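Long-range contacts in mitochondrial enolase superfamily member 1 (Homo sapiens, PDB 4A35), which catalyses the magnesium-dependent dehydration of L-fuconate to 2-keto-3-deoxy-L-fuconate, a step in the breakdown of L-fucose: residues L147-I156 with N337-M345; G225-Q236 with W264-K272. All coordinates share one frame; numbering follows the deposited sequence.

Contact 1: residues L147-I156 with N337-M345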
loop_
_atom_site.group_PDB
_atom_site.type_symbol
_atom_site.label_atom_id
_atom_site.label_comp_id
_atom_site.label_asym_id
_atom_site.label_seq_id
_atom_site.Cartn_x
_atom_site.Cartn_y
_atom_site.Cartn_z
ATOM N N LEU A 147 -23.315 -15.238 3.458
ATOM C CA LEU A 147 -21.874 -15.042 3.608
ATOM C C LEU A 147 -21.264 -14.387 2.327
ATOM O O LEU A 147 -20.559 -13.386 2.431
ATOM C CB LEU A 147 -21.193 -16.391 3.941
ATOM C CG LEU A 147 -19.738 -16.222 4.442
ATOM C CD1 LEU A 147 -19.402 -17.200 5.511
ATOM C CD2 LEU A 147 -18.714 -16.268 3.299
ATOM N N VAL A 148 -21.583 -14.918 1.117
ATOM C CA VAL A 148 -21.011 -14.339 -0.114
ATOM C C VAL A 148 -21.515 -12.881 -0.312
ATOM O O VAL A 148 -20.753 -12.045 -0.830
ATOM C CB VAL A 148 -21.179 -15.198 -1.395
ATOM C CG1 VAL A 148 -20.491 -16.550 -1.241
ATOM C CG2 VAL A 148 -22.642 -15.362 -1.774
ATOM N N SER A 149 -22.728 -12.525 0.208
ATOM C CA SER A 149 -23.241 -11.147 0.151
ATOM C C SER A 149 -22.383 -10.182 0.999
ATOM O O SER A 149 -22.538 -8.959 0.834
ATOM C CB SER A 149 -24.705 -11.048 0.591
ATOM O OG SER A 149 -24.868 -10.934 2.001
ATOM N N CYS A 150 -21.513 -10.712 1.933
ATOM C CA CYS A 150 -20.650 -9.841 2.761
ATOM C C CYS A 150 -19.341 -9.536 2.060
ATOM O O CYS A 150 -18.558 -8.724 2.568
ATOM C CB CYS A 150 -20.355 -10.464 4.120
ATOM S SG CYS A 150 -21.804 -10.840 5.110
ATOM N N ILE A 151 -19.055 -10.251 0.943
ATOM C CA ILE A 151 -17.754 -10.173 0.297
ATOM C C ILE A 151 -17.733 -9.384 -1.004
ATOM O O ILE A 151 -18.555 -9.605 -1.892
ATOM C CB ILE A 151 -17.226 -11.631 0.035
ATOM C CG1 ILE A 151 -17.063 -12.451 1.353
ATOM C CG2 ILE A 151 -15.928 -11.589 -0.780
ATOM C CD1 ILE A 151 -17.036 -13.967 1.055
ATOM N N ASP A 152 -16.727 -8.493 -1.125
ATOM C CA ASP A 152 -16.452 -7.791 -2.367
ATOM C C ASP A 152 -15.530 -8.656 -3.246
ATOM O O ASP A 152 -14.392 -8.876 -2.874
ATOM C CB ASP A 152 -15.822 -6.389 -2.081
ATOM C CG ASP A 152 -15.847 -5.435 -3.277
ATOM O OD1 ASP A 152 -16.096 -5.907 -4.439
ATOM O OD2 ASP A 152 -15.654 -4.239 -3.065
ATOM N N PHE A 153 -16.010 -9.078 -4.453
ATOM C CA PHE A 153 -15.276 -9.919 -5.393
ATOM C C PHE A 153 -14.546 -9.097 -6.453
ATOM O O PHE A 153 -13.908 -9.690 -7.324
ATOM C CB PHE A 153 -16.194 -10.944 -6.080
ATOM C CG PHE A 153 -16.664 -12.022 -5.128
ATOM C CD1 PHE A 153 -17.763 -11.804 -4.284
ATOM C CD2 PHE A 153 -16.019 -13.252 -5.075
ATOM C CE1 PHE A 153 -18.208 -12.806 -3.425
ATOM C CE2 PHE A 153 -16.488 -14.275 -4.234
ATOM C CZ PHE A 153 -17.557 -14.041 -3.401
ATOM N N ARG A 154 -14.595 -7.753 -6.374
ATOM C CA ARG A 154 -13.867 -6.975 -7.383
ATOM C C ARG A 154 -12.388 -7.413 -7.461
ATOM O O ARG A 154 -11.743 -7.614 -6.435
ATOM C CB ARG A 154 -13.995 -5.442 -7.168
ATOM C CG ARG A 154 -13.304 -4.661 -8.291
ATOM C CD ARG A 154 -13.776 -3.162 -8.393
ATOM N NE ARG A 154 -13.348 -2.403 -7.212
ATOM C CZ ARG A 154 -13.568 -1.096 -7.027
ATOM N NH1 ARG A 154 -14.295 -0.401 -7.908
ATOM N NH2 ARG A 154 -13.130 -0.491 -5.918
ATOM N N TYR A 155 -11.873 -7.537 -8.684
ATOM C CA TYR A 155 -10.470 -7.903 -9.016
ATOM C C TYR A 155 -10.124 -9.377 -8.725
ATOM O O TYR A 155 -8.970 -9.742 -8.909
ATOM C CB TYR A 155 -9.447 -7.006 -8.334
ATOM C CG TYR A 155 -9.689 -5.521 -8.536
ATOM C CD1 TYR A 155 -9.989 -5.003 -9.806
ATOM C CD2 TYR A 155 -9.645 -4.638 -7.459
ATOM C CE1 TYR A 155 -10.190 -3.621 -9.994
ATOM C CE2 TYR A 155 -9.829 -3.260 -7.635
ATOM C CZ TYR A 155 -10.079 -2.754 -8.912
ATOM O OH TYR A 155 -10.270 -1.387 -9.091
ATOM N N ILE A 156 -11.094 -10.202 -8.259
ATOM C CA ILE A 156 -10.795 -11.621 -8.034
ATOM C C ILE A 156 -11.786 -12.557 -8.766
ATOM O O ILE A 156 -11.583 -13.784 -8.725
ATOM C CB ILE A 156 -10.679 -12.036 -6.525
ATOM C CG1 ILE A 156 -12.066 -11.983 -5.790
ATOM C CG2 ILE A 156 -9.588 -11.210 -5.793
ATOM C CD1 ILE A 156 -12.101 -12.577 -4.321
ATOM N N ASN A 337 -14.464 -9.527 6.106
ATOM C CA ASN A 337 -14.931 -9.565 4.700
ATOM C C ASN A 337 -13.822 -9.988 3.740
ATOM O O ASN A 337 -13.985 -10.948 3.018
ATOM C CB ASN A 337 -15.496 -8.224 4.264
ATOM C CG ASN A 337 -16.426 -7.605 5.291
ATOM O OD1 ASN A 337 -15.994 -7.189 6.361
ATOM N ND2 ASN A 337 -17.708 -7.507 4.985
ATOM N N GLU A 338 -12.692 -9.297 3.774
ATOM C CA GLU A 338 -11.608 -9.612 2.867
ATOM C C GLU A 338 -10.908 -10.914 3.263
ATOM O O GLU A 338 -10.514 -11.680 2.363
ATOM C CB GLU A 338 -10.634 -8.468 2.789
ATOM C CG GLU A 338 -9.722 -8.657 1.575
ATOM C CD GLU A 338 -8.879 -7.437 1.230
ATOM O OE1 GLU A 338 -8.385 -6.760 2.158
ATOM O OE2 GLU A 338 -8.669 -7.201 0.016
ATOM N N ASN A 339 -10.725 -11.183 4.598
ATOM C CA ASN A 339 -10.146 -12.466 5.017
ATOM C C ASN A 339 -10.984 -13.647 4.461
ATOM O O ASN A 339 -10.390 -14.644 4.056
ATOM C CB ASN A 339 -10.074 -12.577 6.535
ATOM C CG ASN A 339 -8.740 -12.080 7.034
ATOM O OD1 ASN A 339 -7.724 -12.749 6.918
ATOM N ND2 ASN A 339 -8.708 -10.824 7.461
ATOM N N LEU A 340 -12.339 -13.536 4.457
ATOM C CA LEU A 340 -13.202 -14.614 3.912
ATOM C C LEU A 340 -12.870 -14.878 2.439
ATOM O O LEU A 340 -12.746 -16.045 2.049
ATOM C CB LEU A 340 -14.700 -14.262 4.012
ATOM C CG LEU A 340 -15.279 -14.312 5.435
ATOM C CD1 LEU A 340 -16.681 -13.650 5.450
ATOM C CD2 LEU A 340 -15.353 -15.754 5.926
ATOM N N SER A 341 -12.689 -13.796 1.652
ATOM C CA SER A 341 -12.370 -13.916 0.200
ATOM C C SER A 341 -11.018 -14.622 0.004
ATOM O O SER A 341 -10.875 -15.420 -0.933
ATOM C CB SER A 341 -12.369 -12.543 -0.480
ATOM O OG SER A 341 -11.255 -11.704 -0.212
ATOM N N VAL A 342 -10.057 -14.377 0.929
ATOM C CA VAL A 342 -8.717 -14.973 0.820
ATOM C C VAL A 342 -8.820 -16.447 1.261
ATOM O O VAL A 342 -8.221 -17.295 0.625
ATOM C CB VAL A 342 -7.681 -14.142 1.614
ATOM C CG1 VAL A 342 -6.312 -14.855 1.659
ATOM C CG2 VAL A 342 -7.499 -12.751 0.967
ATOM N N LEU A 343 -9.557 -16.768 2.356
ATOM C CA LEU A 343 -9.747 -18.190 2.723
ATOM C C LEU A 343 -10.351 -18.966 1.543
ATOM O O LEU A 343 -9.978 -20.114 1.267
ATOM C CB LEU A 343 -10.708 -18.323 3.946
ATOM C CG LEU A 343 -10.130 -17.810 5.262
ATOM C CD1 LEU A 343 -11.235 -17.793 6.348
ATOM C CD2 LEU A 343 -8.911 -18.684 5.700
ATOM N N LEU A 344 -11.369 -18.375 0.915
ATOM C CA LEU A 344 -12.031 -19.050 -0.224
ATOM C C LEU A 344 -11.093 -19.205 -1.435
ATOM O O LEU A 344 -11.057 -20.281 -2.032
ATOM C CB LEU A 344 -13.321 -18.312 -0.620
ATOM C CG LEU A 344 -14.475 -18.414 0.401
ATOM C CD1 LEU A 344 -15.501 -17.292 0.142
ATOM C CD2 LEU A 344 -15.107 -19.818 0.369
ATOM N N MET A 345 -10.261 -18.221 -1.715
ATOM C CA MET A 345 -9.291 -18.369 -2.822
ATOM C C MET A 345 -8.250 -19.455 -2.505
ATOM O O MET A 345 -7.949 -20.270 -3.355
ATOM C CB MET A 345 -8.548 -17.047 -3.112
ATOM C CG MET A 345 -9.413 -16.012 -3.872
ATOM S SD MET A 345 -8.415 -14.635 -4.480
ATOM C CE MET A 345 -7.886 -13.882 -2.888
HETATM O O HOH W 1 -12.887 -9.217 -0.510
#

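Contact 2: residues G225-Q236 with W264-K272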
loop_
_atom_site.group_PDB
_atom_site.type_symbol
_atom_site.label_atom_id
_atom_site.label_comp_id
_atom_site.label_asym_id
_atom_site.label_seq_id
_atom_site.Cartn_x
_atom_site.Cartn_y
_atom_site.Cartn_z
ATOM N N GLY A 225 17.667 -13.678 9.506
ATOM C CA GLY A 225 17.869 -12.698 8.449
ATOM C C GLY A 225 18.691 -11.448 8.644
ATOM O O GLY A 225 18.828 -10.694 7.685
ATOM N N ALA A 226 19.203 -11.185 9.860
ATOM C CA ALA A 226 20.046 -10.004 10.094
ATOM C C ALA A 226 21.507 -10.407 10.069
ATOM O O ALA A 226 22.362 -9.639 9.612
ATOM C CB ALA A 226 19.702 -9.363 11.448
ATOM N N ASP A 227 21.799 -11.604 10.596
ATOM C CA ASP A 227 23.168 -12.067 10.785
ATOM C C ASP A 227 23.187 -13.590 10.713
ATOM O O ASP A 227 22.612 -14.257 11.570
ATOM C CB ASP A 227 23.720 -11.556 12.145
ATOM C CG ASP A 227 25.194 -11.915 12.333
ATOM O OD1 ASP A 227 25.506 -13.129 12.486
ATOM O OD2 ASP A 227 26.039 -11.010 12.210
ATOM N N LEU A 228 23.816 -14.122 9.661
ATOM C CA LEU A 228 23.842 -15.563 9.413
ATOM C C LEU A 228 24.422 -16.361 10.574
ATOM O O LEU A 228 23.835 -17.378 10.926
ATOM C CB LEU A 228 24.634 -15.860 8.119
ATOM C CG LEU A 228 24.716 -17.313 7.679
ATOM C CD1 LEU A 228 23.329 -17.935 7.514
ATOM C CD2 LEU A 228 25.531 -17.421 6.412
ATOM N N GLN A 229 25.587 -15.958 11.110
ATOM C CA GLN A 229 26.228 -16.688 12.228
ATOM C C GLN A 229 25.294 -16.721 13.452
ATOM O O GLN A 229 25.150 -17.777 14.063
ATOM C CB GLN A 229 27.595 -16.089 12.592
ATOM C CG GLN A 229 28.709 -16.374 11.543
ATOM C CD GLN A 229 28.573 -17.686 10.772
ATOM O OE1 GLN A 229 28.336 -17.697 9.546
ATOM N NE2 GLN A 229 28.691 -18.819 11.472
ATOM N N ASP A 230 24.608 -15.589 13.758
ATOM C CA ASP A 230 23.631 -15.534 14.863
ATOM C C ASP A 230 22.462 -16.491 14.575
ATOM O O ASP A 230 21.984 -17.164 15.502
ATOM C CB ASP A 230 23.120 -14.095 15.144
ATOM C CG ASP A 230 22.256 -14.004 16.420
ATOM O OD1 ASP A 230 22.806 -14.223 17.539
ATOM O OD2 ASP A 230 21.040 -13.659 16.306
ATOM N N ASP A 231 22.021 -16.580 13.283
ATOM C CA ASP A 231 20.942 -17.492 12.907
ATOM C C ASP A 231 21.377 -18.937 13.121
ATOM O O ASP A 231 20.617 -19.726 13.657
ATOM C CB ASP A 231 20.496 -17.276 11.450
ATOM C CG ASP A 231 19.812 -15.955 11.170
ATOM O OD1 ASP A 231 19.327 -15.308 12.145
ATOM O OD2 ASP A 231 19.736 -15.565 9.972
ATOM N N MET A 232 22.604 -19.270 12.748
ATOM C CA MET A 232 23.093 -20.628 12.966
ATOM C C MET A 232 23.217 -20.939 14.458
ATOM O O MET A 232 22.735 -22.002 14.866
ATOM C CB MET A 232 24.389 -20.864 12.237
ATOM C CG MET A 232 24.120 -21.513 10.902
ATOM S SD MET A 232 25.591 -21.369 9.963
ATOM C CE MET A 232 24.936 -21.352 8.395
ATOM N N ARG A 233 23.731 -19.984 15.274
ATOM C CA ARG A 233 23.828 -20.135 16.734
ATOM C C ARG A 233 22.437 -20.461 17.353
ATOM O O ARG A 233 22.320 -21.428 18.104
ATOM C CB ARG A 233 24.411 -18.849 17.399
ATOM C CG ARG A 233 24.206 -18.760 18.947
ATOM C CD ARG A 233 24.674 -17.434 19.531
ATOM N NE ARG A 233 23.682 -16.356 19.408
ATOM C CZ ARG A 233 22.750 -16.050 20.318
ATOM N NH1 ARG A 233 22.639 -16.768 21.443
ATOM N NH2 ARG A 233 21.920 -15.029 20.111
ATOM N N ARG A 234 21.403 -19.650 17.043
ATOM C CA ARG A 234 20.082 -19.811 17.636
ATOM C C ARG A 234 19.307 -21.023 17.078
ATOM O O ARG A 234 18.583 -21.672 17.842
ATOM C CB ARG A 234 19.255 -18.514 17.536
ATOM C CG ARG A 234 19.830 -17.360 18.404
ATOM C CD ARG A 234 18.940 -16.126 18.345
ATOM N NE ARG A 234 19.030 -15.604 16.997
ATOM C CZ ARG A 234 18.038 -15.610 16.117
ATOM N NH1 ARG A 234 16.812 -15.991 16.485
ATOM N NH2 ARG A 234 18.253 -15.220 14.866
ATOM N N CYS A 235 19.426 -21.317 15.763
ATOM C CA CYS A 235 18.752 -22.470 15.165
ATOM C C CYS A 235 19.358 -23.751 15.734
ATOM O O CYS A 235 18.613 -24.669 16.045
ATOM C CB CYS A 235 18.841 -22.432 13.640
ATOM S SG CYS A 235 17.788 -21.177 12.888
ATOM N N GLN A 236 20.683 -23.777 15.943
ATOM C CA GLN A 236 21.374 -24.939 16.556
ATOM C C GLN A 236 20.823 -25.210 17.974
ATOM O O GLN A 236 20.449 -26.346 18.287
ATOM C CB GLN A 236 22.895 -24.739 16.612
ATOM C CG GLN A 236 23.665 -26.022 17.001
ATOM C CD GLN A 236 23.489 -27.106 15.965
ATOM O OE1 GLN A 236 23.873 -26.956 14.816
ATOM N NE2 GLN A 236 22.831 -28.182 16.319
ATOM N N TRP A 264 21.175 -17.640 1.537
ATOM C CA TRP A 264 21.059 -17.674 2.996
ATOM C C TRP A 264 20.326 -18.959 3.450
ATOM O O TRP A 264 20.802 -19.683 4.338
ATOM C CB TRP A 264 20.322 -16.410 3.453
ATOM C CG TRP A 264 20.541 -16.064 4.888
ATOM C CD1 TRP A 264 20.111 -16.776 5.981
ATOM C CD2 TRP A 264 20.986 -14.796 5.386
ATOM N NE1 TRP A 264 20.314 -16.051 7.125
ATOM C CE2 TRP A 264 20.858 -14.833 6.796
ATOM C CE3 TRP A 264 21.546 -13.649 4.784
ATOM C CZ2 TRP A 264 21.224 -13.748 7.613
ATOM C CZ3 TRP A 264 21.954 -12.594 5.607
ATOM C CH2 TRP A 264 21.767 -12.646 6.999
ATOM N N MET A 265 19.229 -19.294 2.761
ATOM C CA MET A 265 18.427 -20.483 3.093
ATOM C C MET A 265 19.162 -21.783 2.783
ATOM O O MET A 265 18.934 -22.787 3.483
ATOM C CB MET A 265 17.050 -20.448 2.429
ATOM C CG MET A 265 16.101 -19.443 3.099
ATOM S SD MET A 265 15.983 -19.653 4.913
ATOM C CE MET A 265 15.467 -21.430 4.985
ATOM N N SER A 266 20.075 -21.771 1.778
ATOM C CA SER A 266 20.881 -22.958 1.461
ATOM C C SER A 266 21.783 -23.307 2.659
ATOM O O SER A 266 22.081 -24.483 2.891
ATOM C CB SER A 266 21.736 -22.729 0.214
ATOM O OG SER A 266 22.873 -21.941 0.517
ATOM N N LYS A 267 22.190 -22.274 3.449
ATOM C CA LYS A 267 23.064 -22.439 4.621
ATOM C C LYS A 267 22.258 -22.847 5.887
ATOM O O LYS A 267 22.812 -23.483 6.805
ATOM C CB LYS A 267 23.848 -21.145 4.859
ATOM C CG LYS A 267 24.922 -20.974 3.782
ATOM C CD LYS A 267 25.401 -19.566 3.706
ATOM C CE LYS A 267 26.600 -19.397 2.810
ATOM N NZ LYS A 267 26.917 -17.952 2.612
ATOM N N LEU A 268 20.970 -22.441 5.954
ATOM C CA LEU A 268 20.093 -22.784 7.108
ATOM C C LEU A 268 19.287 -24.083 6.874
ATOM O O LEU A 268 18.602 -24.559 7.788
ATOM C CB LEU A 268 19.109 -21.624 7.418
ATOM C CG LEU A 268 19.751 -20.349 7.946
ATOM C CD1 LEU A 268 18.722 -19.255 8.159
ATOM C CD2 LEU A 268 20.685 -20.625 9.181
ATOM N N ALA A 269 19.348 -24.651 5.637
ATOM C CA ALA A 269 18.579 -25.838 5.319
ATOM C C ALA A 269 18.944 -27.045 6.199
ATOM O O ALA A 269 18.070 -27.895 6.435
ATOM C CB ALA A 269 18.746 -26.196 3.842
ATOM N N LYS A 270 20.175 -27.073 6.771
ATOM C CA LYS A 270 20.613 -28.181 7.637
ATOM C C LYS A 270 19.701 -28.305 8.875
ATOM O O LYS A 270 19.597 -29.385 9.422
ATOM C CB LYS A 270 22.088 -28.028 8.056
ATOM C CG LYS A 270 22.420 -26.746 8.856
ATOM C CD LYS A 270 23.935 -26.635 9.057
ATOM C CE LYS A 270 24.391 -25.333 9.664
ATOM N NZ LYS A 270 25.889 -25.293 9.772
ATOM N N PHE A 271 19.019 -27.216 9.275
ATOM C CA PHE A 271 18.133 -27.239 10.446
ATOM C C PHE A 271 16.745 -27.814 10.090
ATOM O O PHE A 271 15.885 -27.950 10.966
ATOM C CB PHE A 271 18.026 -25.826 11.075
ATOM C CG PHE A 271 19.392 -25.325 11.502
ATOM C CD1 PHE A 271 20.086 -25.938 12.552
ATOM C CD2 PHE A 271 19.999 -24.261 10.839
ATOM C CE1 PHE A 271 21.356 -25.490 12.927
ATOM C CE2 PHE A 271 21.257 -23.805 11.221
ATOM C CZ PHE A 271 21.937 -24.424 12.269
ATOM N N LYS A 272 16.559 -28.212 8.816
ATOM C CA LYS A 272 15.315 -28.796 8.294
ATOM C C LYS A 272 14.074 -27.958 8.672
ATOM O O LYS A 272 13.094 -28.478 9.258
ATOM C CB LYS A 272 15.119 -30.270 8.727
ATOM C CG LYS A 272 16.341 -31.177 8.494
ATOM C CD LYS A 272 16.736 -31.251 7.039
ATOM C CE LYS A 272 17.706 -32.400 6.795
ATOM N NZ LYS A 272 18.412 -32.239 5.495
#

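Contact 1: residues L147-I156 with N337-M345
I151 lies across helix 335-348, its CA 5.3 Å from that of N337, and its side chain can be followed atom by atom. CB carries two branches. CG2 meets CB of S341 at 3.7 Å and also sits over a face of the F153 ring, offset toward its rim. CG1, anti to the carbonyl carbon (chi1 -60°), passes the backbone O of N337 and CB of L340; from there CD1 runs on to CD1 of L344 at 3.8 Å and also touches L340 CB. The I151 and L340 side chains cross at about a right angle, whereas L147 meets L340 tip to tip, CD2 to CD1 at 4.0 Å. N337, L340, S341, L344 and M345 follow the i, i+3, i+4, i+7, i+8 spacing of one helix face. This helix belongs to the C-terminal, TIM-barrel-like domain of the enolase superfamily, and the segment packed on it is the type I turn V148-I151 with the chain that follows.

The direct polar link is N337 ND2 to C150 O, 2.8 Å long and nearly straight at 172°, with the acceptor in the amide plane; OD1 of the same amide accepts from W124. An alanine in place of N337 would remove that amide and would probably leave the buried C150 carbonyl and the W124 indole N-H each without this partner. A water donates to both D152 O and S341 OG, and the S341 hydroxyl in turn donates to E338 O at 2.7 Å. Further along, I156 crosses M345 obliquely, CG2 lying 3.9 Å from SD.

Contact 2: residues G225-Q236 with W264-K272
W264 and F271 fill the two ends of the interface between helix 228-242 and helix 258-268 with the 3-10 segment 269-271 that follows it. These are neighbouring outer helices of the TIM-barrel-like domain, joined through strand 247-251 in beta/alpha order. The axes of segments 228-236 and 264-268 lie 10.9 Å apart at closest approach, at 29° between their N-to-C directions.

Polar contact across the interface centres on D231. Its OD2 accepts from W264 NE1 (2.9 Å, bent to 140°) on the anti lone pair, with the oxygen close to the indole plane, and from G225 N on the syn side. Two N-H groups thus grip one oxygen and tie the indole to the loop before helix 228-242, while OD1 forms a salt bridge with R234.

Apolar packing fills the middle. L268 CD2 touches M232 CG at 3.9 Å and D231 CB at a similar distance. The L228 CD2 to K267 CD approach, 3.5 Å, is tighter than usual. M232 is extended beyond CG, which carries CE to 3.7 Å from K267 CB. C235 and F271 also pack on M250 of strand 247-251, beneath the helices.

CH-pi contacts close both ends. With L228 CG anti to the backbone N, CD1 rests over the five-membered ring of W264, offset toward the rim. On F271, K270 CG lies over one face and C235 CB makes the CH-pi contact over the other, 3.5 Å from the ring centroid and 11° off its normal.

From the N terminus, the chain first passes the antiparallel sheet of strands 7-16, 36-44 and 52-58, then reaches 147-156, where the loop closed by contact 1 opens. Inside that loop run helices 162-171 and 176-186, then the parallel strands from 219-223 to 325-326. Contact 2 closes a much shorter loop, with 27 residues between its segments against 180 for contact 1, and is nested within it; the two do not cross. Contact 1 joins L147, the turn V148-I151 and the chain beyond it to helix 335-348, whereas contact 2 joins successive helices of the barrel. Their centres are 38 Å apart and their nearest atoms about 23 Å, without touching.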